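Local coordinates for protein putative cytochrome P450 154A1 (Streptomyces coelicolor, PDB 1ODO) that belongs to the cytochrome P450 family and holds a haem, with 4-phenyl-1H-imidazole bound in the adjoining pocket, at residues 288-293 with 394-399. Numbering follows the deposited sequence.
Sequences AVKHLP and ISNGHQ. With HEM (protoporphyrin IX containing Fe), chain B.
The backbones of Val289 and Ser395 pair in a single beta bridge, closed by two backbone bonds. Lys290 N donates to Ile394 O at 2.9 Å; the bond is almost straight (175°). Asn396 N donates to Ala288 O at 3.0 Å, but the hydrogen bond is bent (140°). Ala288 O also accepts from a water, which lies 3.2 Å from Ser395 OG.

Side chains flank the bridge. Val289 and Ile394 lie side by side, with Val289 CG1 4.0 Å from Ile394 CG2. Both branches are anti to their own backbone N. Ile394 CD1 reaches the ring of Pro293. Lys290 crosses Asn396 at about a right angle, its CG 3.7 Å from Asn396 CB. The lysine chain bends at chi3 (-71°), and its CE comes 3.3 Å from Ser395 O. Lys290 NZ bonds to Ser392 O and donates to a second water, which in turn donates to Asn396 OD1. Asn396 ND2 bonds to Pro287 O and Glu286 OE1, fixing the amide.

On the haem side, Ala288 CB lies 3.9 Å from HEM CAC, and Leu292 CG packs near a propionate. From Leu292 the chain runs on as strand 292-297, antiparallel to strand 314-317. Ser392 OG bonds to the backbone N of both Ile394 and Ser395.

The contact thus joins the haem-lining segment to the loop before strand 402-404. Its polar groups are largely paired, although His291 O is buried without a partner. The lysine charge is met by the Ser392 carbonyl and a water, so it is probably stabilised by neutral dipoles rather than by a carboxylate in this contact.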
ATOM      1  N   ALA A 288      -0.588   0.074  -5.897  1.00 10.64           N
ATOM      2  CA  ALA A 288      -1.314  -0.753  -4.929  1.00 11.82           C
ATOM      3  C   ALA A 288      -2.348  -0.026  -4.073  1.00 11.89           C
ATOM      4  O   ALA A 288      -3.325  -0.636  -3.629  1.00 10.66           O
ATOM      5  CB  ALA A 288      -0.316  -1.490  -4.024  1.00 12.37           C
ATOM      6  N   VAL A 289      -2.132   1.265  -3.827  1.00  9.96           N
ATOM      7  CA  VAL A 289      -3.057   2.062  -3.022  1.00 10.41           C
ATOM      8  C   VAL A 289      -3.635   3.156  -3.922  1.00 11.18           C
ATOM      9  O   VAL A 289      -2.929   4.084  -4.318  1.00 12.90           O
ATOM     10  CB  VAL A 289      -2.329   2.698  -1.822  1.00 10.66           C
ATOM     11  CG1 VAL A 289      -3.275   3.607  -1.049  1.00 12.25           C
ATOM     12  CG2 VAL A 289      -1.788   1.597  -0.919  1.00 13.06           C
ATOM     13  N   LYS A 290      -4.921   3.049  -4.237  1.00  8.84           N
ATOM     14  CA  LYS A 290      -5.577   4.028  -5.104  1.00  9.34           C
ATOM     15  C   LYS A 290      -5.971   5.360  -4.479  1.00  9.79           C
ATOM     16  O   LYS A 290      -5.883   6.401  -5.130  1.00  8.70           O
ATOM     17  CB  LYS A 290      -6.809   3.384  -5.746  1.00 10.18           C
ATOM     18  CG  LYS A 290      -6.476   2.153  -6.585  1.00 11.47           C
ATOM     19  CD  LYS A 290      -7.734   1.428  -7.051  1.00 11.43           C
ATOM     20  CE  LYS A 290      -8.434   0.734  -5.891  1.00 13.16           C
ATOM     21  NZ  LYS A 290      -9.665   0.011  -6.334  1.00 11.86           N
ATOM     22  N   HIS A 291      -6.420   5.323  -3.229  1.00  9.64           N
ATOM     23  CA  HIS A 291      -6.837   6.533  -2.516  1.00  9.37           C
ATOM     24  C   HIS A 291      -6.297   6.419  -1.100  1.00 11.01           C
ATOM     25  O   HIS A 291      -6.277   5.323  -0.530  1.00 11.71           O
ATOM     26  CB  HIS A 291      -8.365   6.620  -2.461  1.00  9.53           C
ATOM     27  CG  HIS A 291      -9.028   6.613  -3.803  1.00 10.70           C
ATOM     28  ND1 HIS A 291      -9.099   7.730  -4.607  1.00 10.89           N
ATOM     29  CD2 HIS A 291      -9.657   5.622  -4.478  1.00 11.43           C
ATOM     30  CE1 HIS A 291      -9.744   7.428  -5.720  1.00 11.09           C
ATOM     31  NE2 HIS A 291     -10.092   6.154  -5.668  1.00 12.13           N
ATOM     32  N   LEU A 292      -5.892   7.544  -0.518  1.00 11.30           N
ATOM     33  CA  LEU A 292      -5.349   7.523   0.835  1.00 11.95           C
ATOM     34  C   LEU A 292      -6.117   8.351   1.860  1.00 10.99           C
ATOM     35  O   LEU A 292      -6.041   9.573   1.867  1.00 12.83           O
ATOM     36  CB  LEU A 292      -3.882   7.987   0.799  1.00 13.25           C
ATOM     37  CG  LEU A 292      -2.921   7.657   1.956  1.00 14.00           C
ATOM     38  CD1 LEU A 292      -3.317   8.402   3.229  1.00 13.07           C
ATOM     39  CD2 LEU A 292      -2.920   6.153   2.187  1.00 14.69           C
ATOM     40  N   PRO A 293      -6.889   7.688   2.729  1.00 11.85           N
ATOM     41  CA  PRO A 293      -7.641   8.418   3.756  1.00 12.99           C
ATOM     42  C   PRO A 293      -6.687   8.614   4.943  1.00 13.32           C
ATOM     43  O   PRO A 293      -6.001   7.675   5.334  1.00 14.04           O
ATOM     44  CB  PRO A 293      -8.784   7.466   4.081  1.00 13.44           C
ATOM     45  CG  PRO A 293      -8.153   6.129   3.918  1.00 16.11           C
ATOM     46  CD  PRO A 293      -7.302   6.273   2.672  1.00 13.27           C
ATOM     47  N   ILE A 394      -9.540   0.940  -1.876  1.00 11.48           N
ATOM     48  CA  ILE A 394      -8.148   1.276  -1.592  1.00 11.17           C
ATOM     49  C   ILE A 394      -7.148   0.359  -2.304  1.00 12.13           C
ATOM     50  O   ILE A 394      -6.329   0.825  -3.096  1.00 11.39           O
ATOM     51  CB  ILE A 394      -7.884   1.238  -0.066  1.00 10.66           C
ATOM     52  CG1 ILE A 394      -8.824   2.225   0.641  1.00 12.81           C
ATOM     53  CG2 ILE A 394      -6.428   1.591   0.226  1.00 11.81           C
ATOM     54  CD1 ILE A 394      -8.715   2.213   2.150  1.00 12.59           C
ATOM     55  N   SER A 395      -7.215  -0.941  -2.024  1.00 12.21           N
ATOM     56  CA  SER A 395      -6.303  -1.901  -2.650  1.00 12.29           C
ATOM     57  C   SER A 395      -6.584  -2.124  -4.131  1.00 13.06           C
ATOM     58  O   SER A 395      -7.738  -2.240  -4.540  1.00 13.03           O
ATOM     59  CB  SER A 395      -6.365  -3.246  -1.922  1.00 14.41           C
ATOM     60  OG  SER A 395      -5.877  -3.122  -0.601  1.00 17.18           O
ATOM     61  N   ASN A 396      -5.515  -2.199  -4.924  1.00 12.03           N
ATOM     62  CA  ASN A 396      -5.621  -2.407  -6.363  1.00 13.61           C
ATOM     63  C   ASN A 396      -4.889  -3.686  -6.785  1.00 14.00           C
ATOM     64  O   ASN A 396      -3.676  -3.687  -6.996  1.00 12.46           O
ATOM     65  CB  ASN A 396      -5.043  -1.191  -7.101  1.00 12.87           C
ATOM     66  CG  ASN A 396      -5.054  -1.352  -8.615  1.00 13.95           C
ATOM     67  OD1 ASN A 396      -5.915  -2.031  -9.176  1.00 14.20           O
ATOM     68  ND2 ASN A 396      -4.106  -0.700  -9.287  1.00 10.30           N
ATOM     69  N   GLY A 397      -5.635  -4.778  -6.893  1.00 14.47           N
ATOM     70  CA  GLY A 397      -5.040  -6.043  -7.291  1.00 14.83           C
ATOM     71  C   GLY A 397      -6.096  -6.995  -7.819  1.00 15.21           C
ATOM     72  O   GLY A 397      -7.278  -6.656  -7.847  1.00 13.76           O
ATOM     73  N   HIS A 398      -5.669  -8.177  -8.255  1.00 14.27           N
ATOM     74  CA  HIS A 398      -6.594  -9.174  -8.781  1.00 14.54           C
ATOM     75  C   HIS A 398      -6.898 -10.164  -7.665  1.00 14.21           C
ATOM     76  O   HIS A 398      -6.045 -10.439  -6.829  1.00 14.78           O
ATOM     77  CB  HIS A 398      -5.975  -9.927  -9.969  1.00 14.28           C
ATOM     78  CG  HIS A 398      -5.634  -9.052 -11.136  1.00 15.35           C
ATOM     79  ND1 HIS A 398      -4.409  -8.431 -11.272  1.00 15.53           N
ATOM     80  CD2 HIS A 398      -6.365  -8.683 -12.216  1.00 15.89           C
ATOM     81  CE1 HIS A 398      -4.401  -7.719 -12.385  1.00 16.03           C
ATOM     82  NE2 HIS A 398      -5.575  -7.854 -12.976  1.00 15.22           N
ATOM     83  N   GLN A 399      -8.114 -10.699  -7.645  1.00 14.61           N
ATOM     84  CA  GLN A 399      -8.482 -11.658  -6.609  1.00 17.12           C
ATOM     85  C   GLN A 399      -7.629 -12.915  -6.730  1.00 17.28           C
ATOM     86  O   GLN A 399      -7.343 -13.588  -5.739  1.00 18.52           O
ATOM     87  CB  GLN A 399      -9.964 -12.013  -6.730  1.00 17.24           C
ATOM     88  CG  GLN A 399     -10.891 -10.893  -6.282  1.00 20.79           C
ATOM     89  CD  GLN A 399     -12.358 -11.267  -6.395  1.00 23.98           C
ATOM     90  OE1 GLN A 399     -12.744 -12.398  -6.104  1.00 24.43           O
ATOM     91  NE2 GLN A 399     -13.182 -10.313  -6.804  1.00 24.97           N
TER
HETATM   92  CHA HEM B1407       2.785   5.110   4.117  1.00 13.23           C
HETATM   93  CHB HEM B1407       5.350   1.297   5.555  1.00 10.62           C
HETATM   94  CHC HEM B1407       4.741  -0.755   1.227  1.00 11.97           C
HETATM   95  CHD HEM B1407       2.164   3.047  -0.183  1.00 10.84           C
HETATM   96  C1A HEM B1407       3.548   4.277   4.899  1.00 11.83           C
HETATM   97  C2A HEM B1407       3.964   4.528   6.275  1.00 12.21           C
HETATM   98  C3A HEM B1407       4.673   3.464   6.678  1.00 12.56           C
HETATM   99  C4A HEM B1407       4.731   2.520   5.571  1.00 11.45           C
HETATM  100  CMA HEM B1407       5.325   3.233   8.053  1.00 12.77           C
HETATM  101  CAA HEM B1407       3.615   5.803   7.072  1.00 11.43           C
HETATM  102  CBA HEM B1407       4.611   6.934   6.755  1.00 13.19           C
HETATM  103  CGA HEM B1407       4.358   8.256   7.478  1.00 12.61           C
HETATM  104  O1A HEM B1407       3.127   8.566   7.660  1.00 11.97           O
HETATM  105  O2A HEM B1407       5.327   8.929   7.823  1.00 13.65           O
HETATM  106  C1B HEM B1407       5.405   0.404   4.518  1.00 10.88           C
HETATM  107  C2B HEM B1407       6.076  -0.883   4.579  1.00 12.30           C
HETATM  108  C3B HEM B1407       5.909  -1.468   3.358  1.00 12.00           C
HETATM  109  C4B HEM B1407       5.139  -0.557   2.541  1.00 10.76           C
HETATM  110  CMB HEM B1407       6.817  -1.430   5.816  1.00 12.41           C
HETATM  111  CAB HEM B1407       6.408  -2.841   2.866  1.00 11.92           C
HETATM  112  CBB HEM B1407       7.938  -2.965   2.779  1.00 17.57           C
HETATM  113  C1C HEM B1407       3.985   0.119   0.458  1.00 10.22           C
HETATM  114  C2C HEM B1407       3.578  -0.146  -0.931  1.00 10.85           C
HETATM  115  C3C HEM B1407       2.848   0.921  -1.328  1.00  9.99           C
HETATM  116  C4C HEM B1407       2.807   1.839  -0.208  1.00 10.72           C
HETATM  117  CMC HEM B1407       3.958  -1.446  -1.705  1.00  8.45           C
HETATM  118  CAC HEM B1407       2.137   1.223  -2.674  1.00 10.21           C
HETATM  119  CBC HEM B1407       2.944   0.984  -3.955  1.00  9.07           C
HETATM  120  C1D HEM B1407       2.095   3.942   0.848  1.00 12.34           C
HETATM  121  C2D HEM B1407       1.385   5.200   0.826  1.00 12.80           C
HETATM  122  C3D HEM B1407       1.549   5.780   2.038  1.00 12.54           C
HETATM  123  C4D HEM B1407       2.378   4.887   2.817  1.00 13.26           C
HETATM  124  CMD HEM B1407       0.585   5.731  -0.380  1.00 12.79           C
HETATM  125  CAD HEM B1407       0.939   7.115   2.493  1.00 16.04           C
HETATM  126  CBD HEM B1407       1.487   8.404   1.872  1.00 17.12           C
HETATM  127  CGD HEM B1407       0.670   9.545   2.442  1.00 16.08           C
HETATM  128  O1D HEM B1407      -0.123  10.137   1.701  1.00 14.98           O
HETATM  129  O2D HEM B1407       0.826   9.785   3.662  1.00 17.29           O
HETATM  130  NA  HEM B1407       4.035   3.055   4.499  1.00 11.11           N
HETATM  131  NB  HEM B1407       4.833   0.578   3.262  1.00 10.62           N
HETATM  132  NC  HEM B1407       3.507   1.338   0.870  1.00 10.01           N
HETATM  133  ND  HEM B1407       2.702   3.752   2.086  1.00 11.20           N
HETATM  134 FE   HEM B1407       3.771   2.200   2.669  1.00 11.03          FE
HETATM  135  O   HOH W   1      -2.838  -2.477  -1.290  1.00 23.58           O
HETATM  136  O   HOH W   2      -8.974  -1.874  -8.241  1.00 16.30           O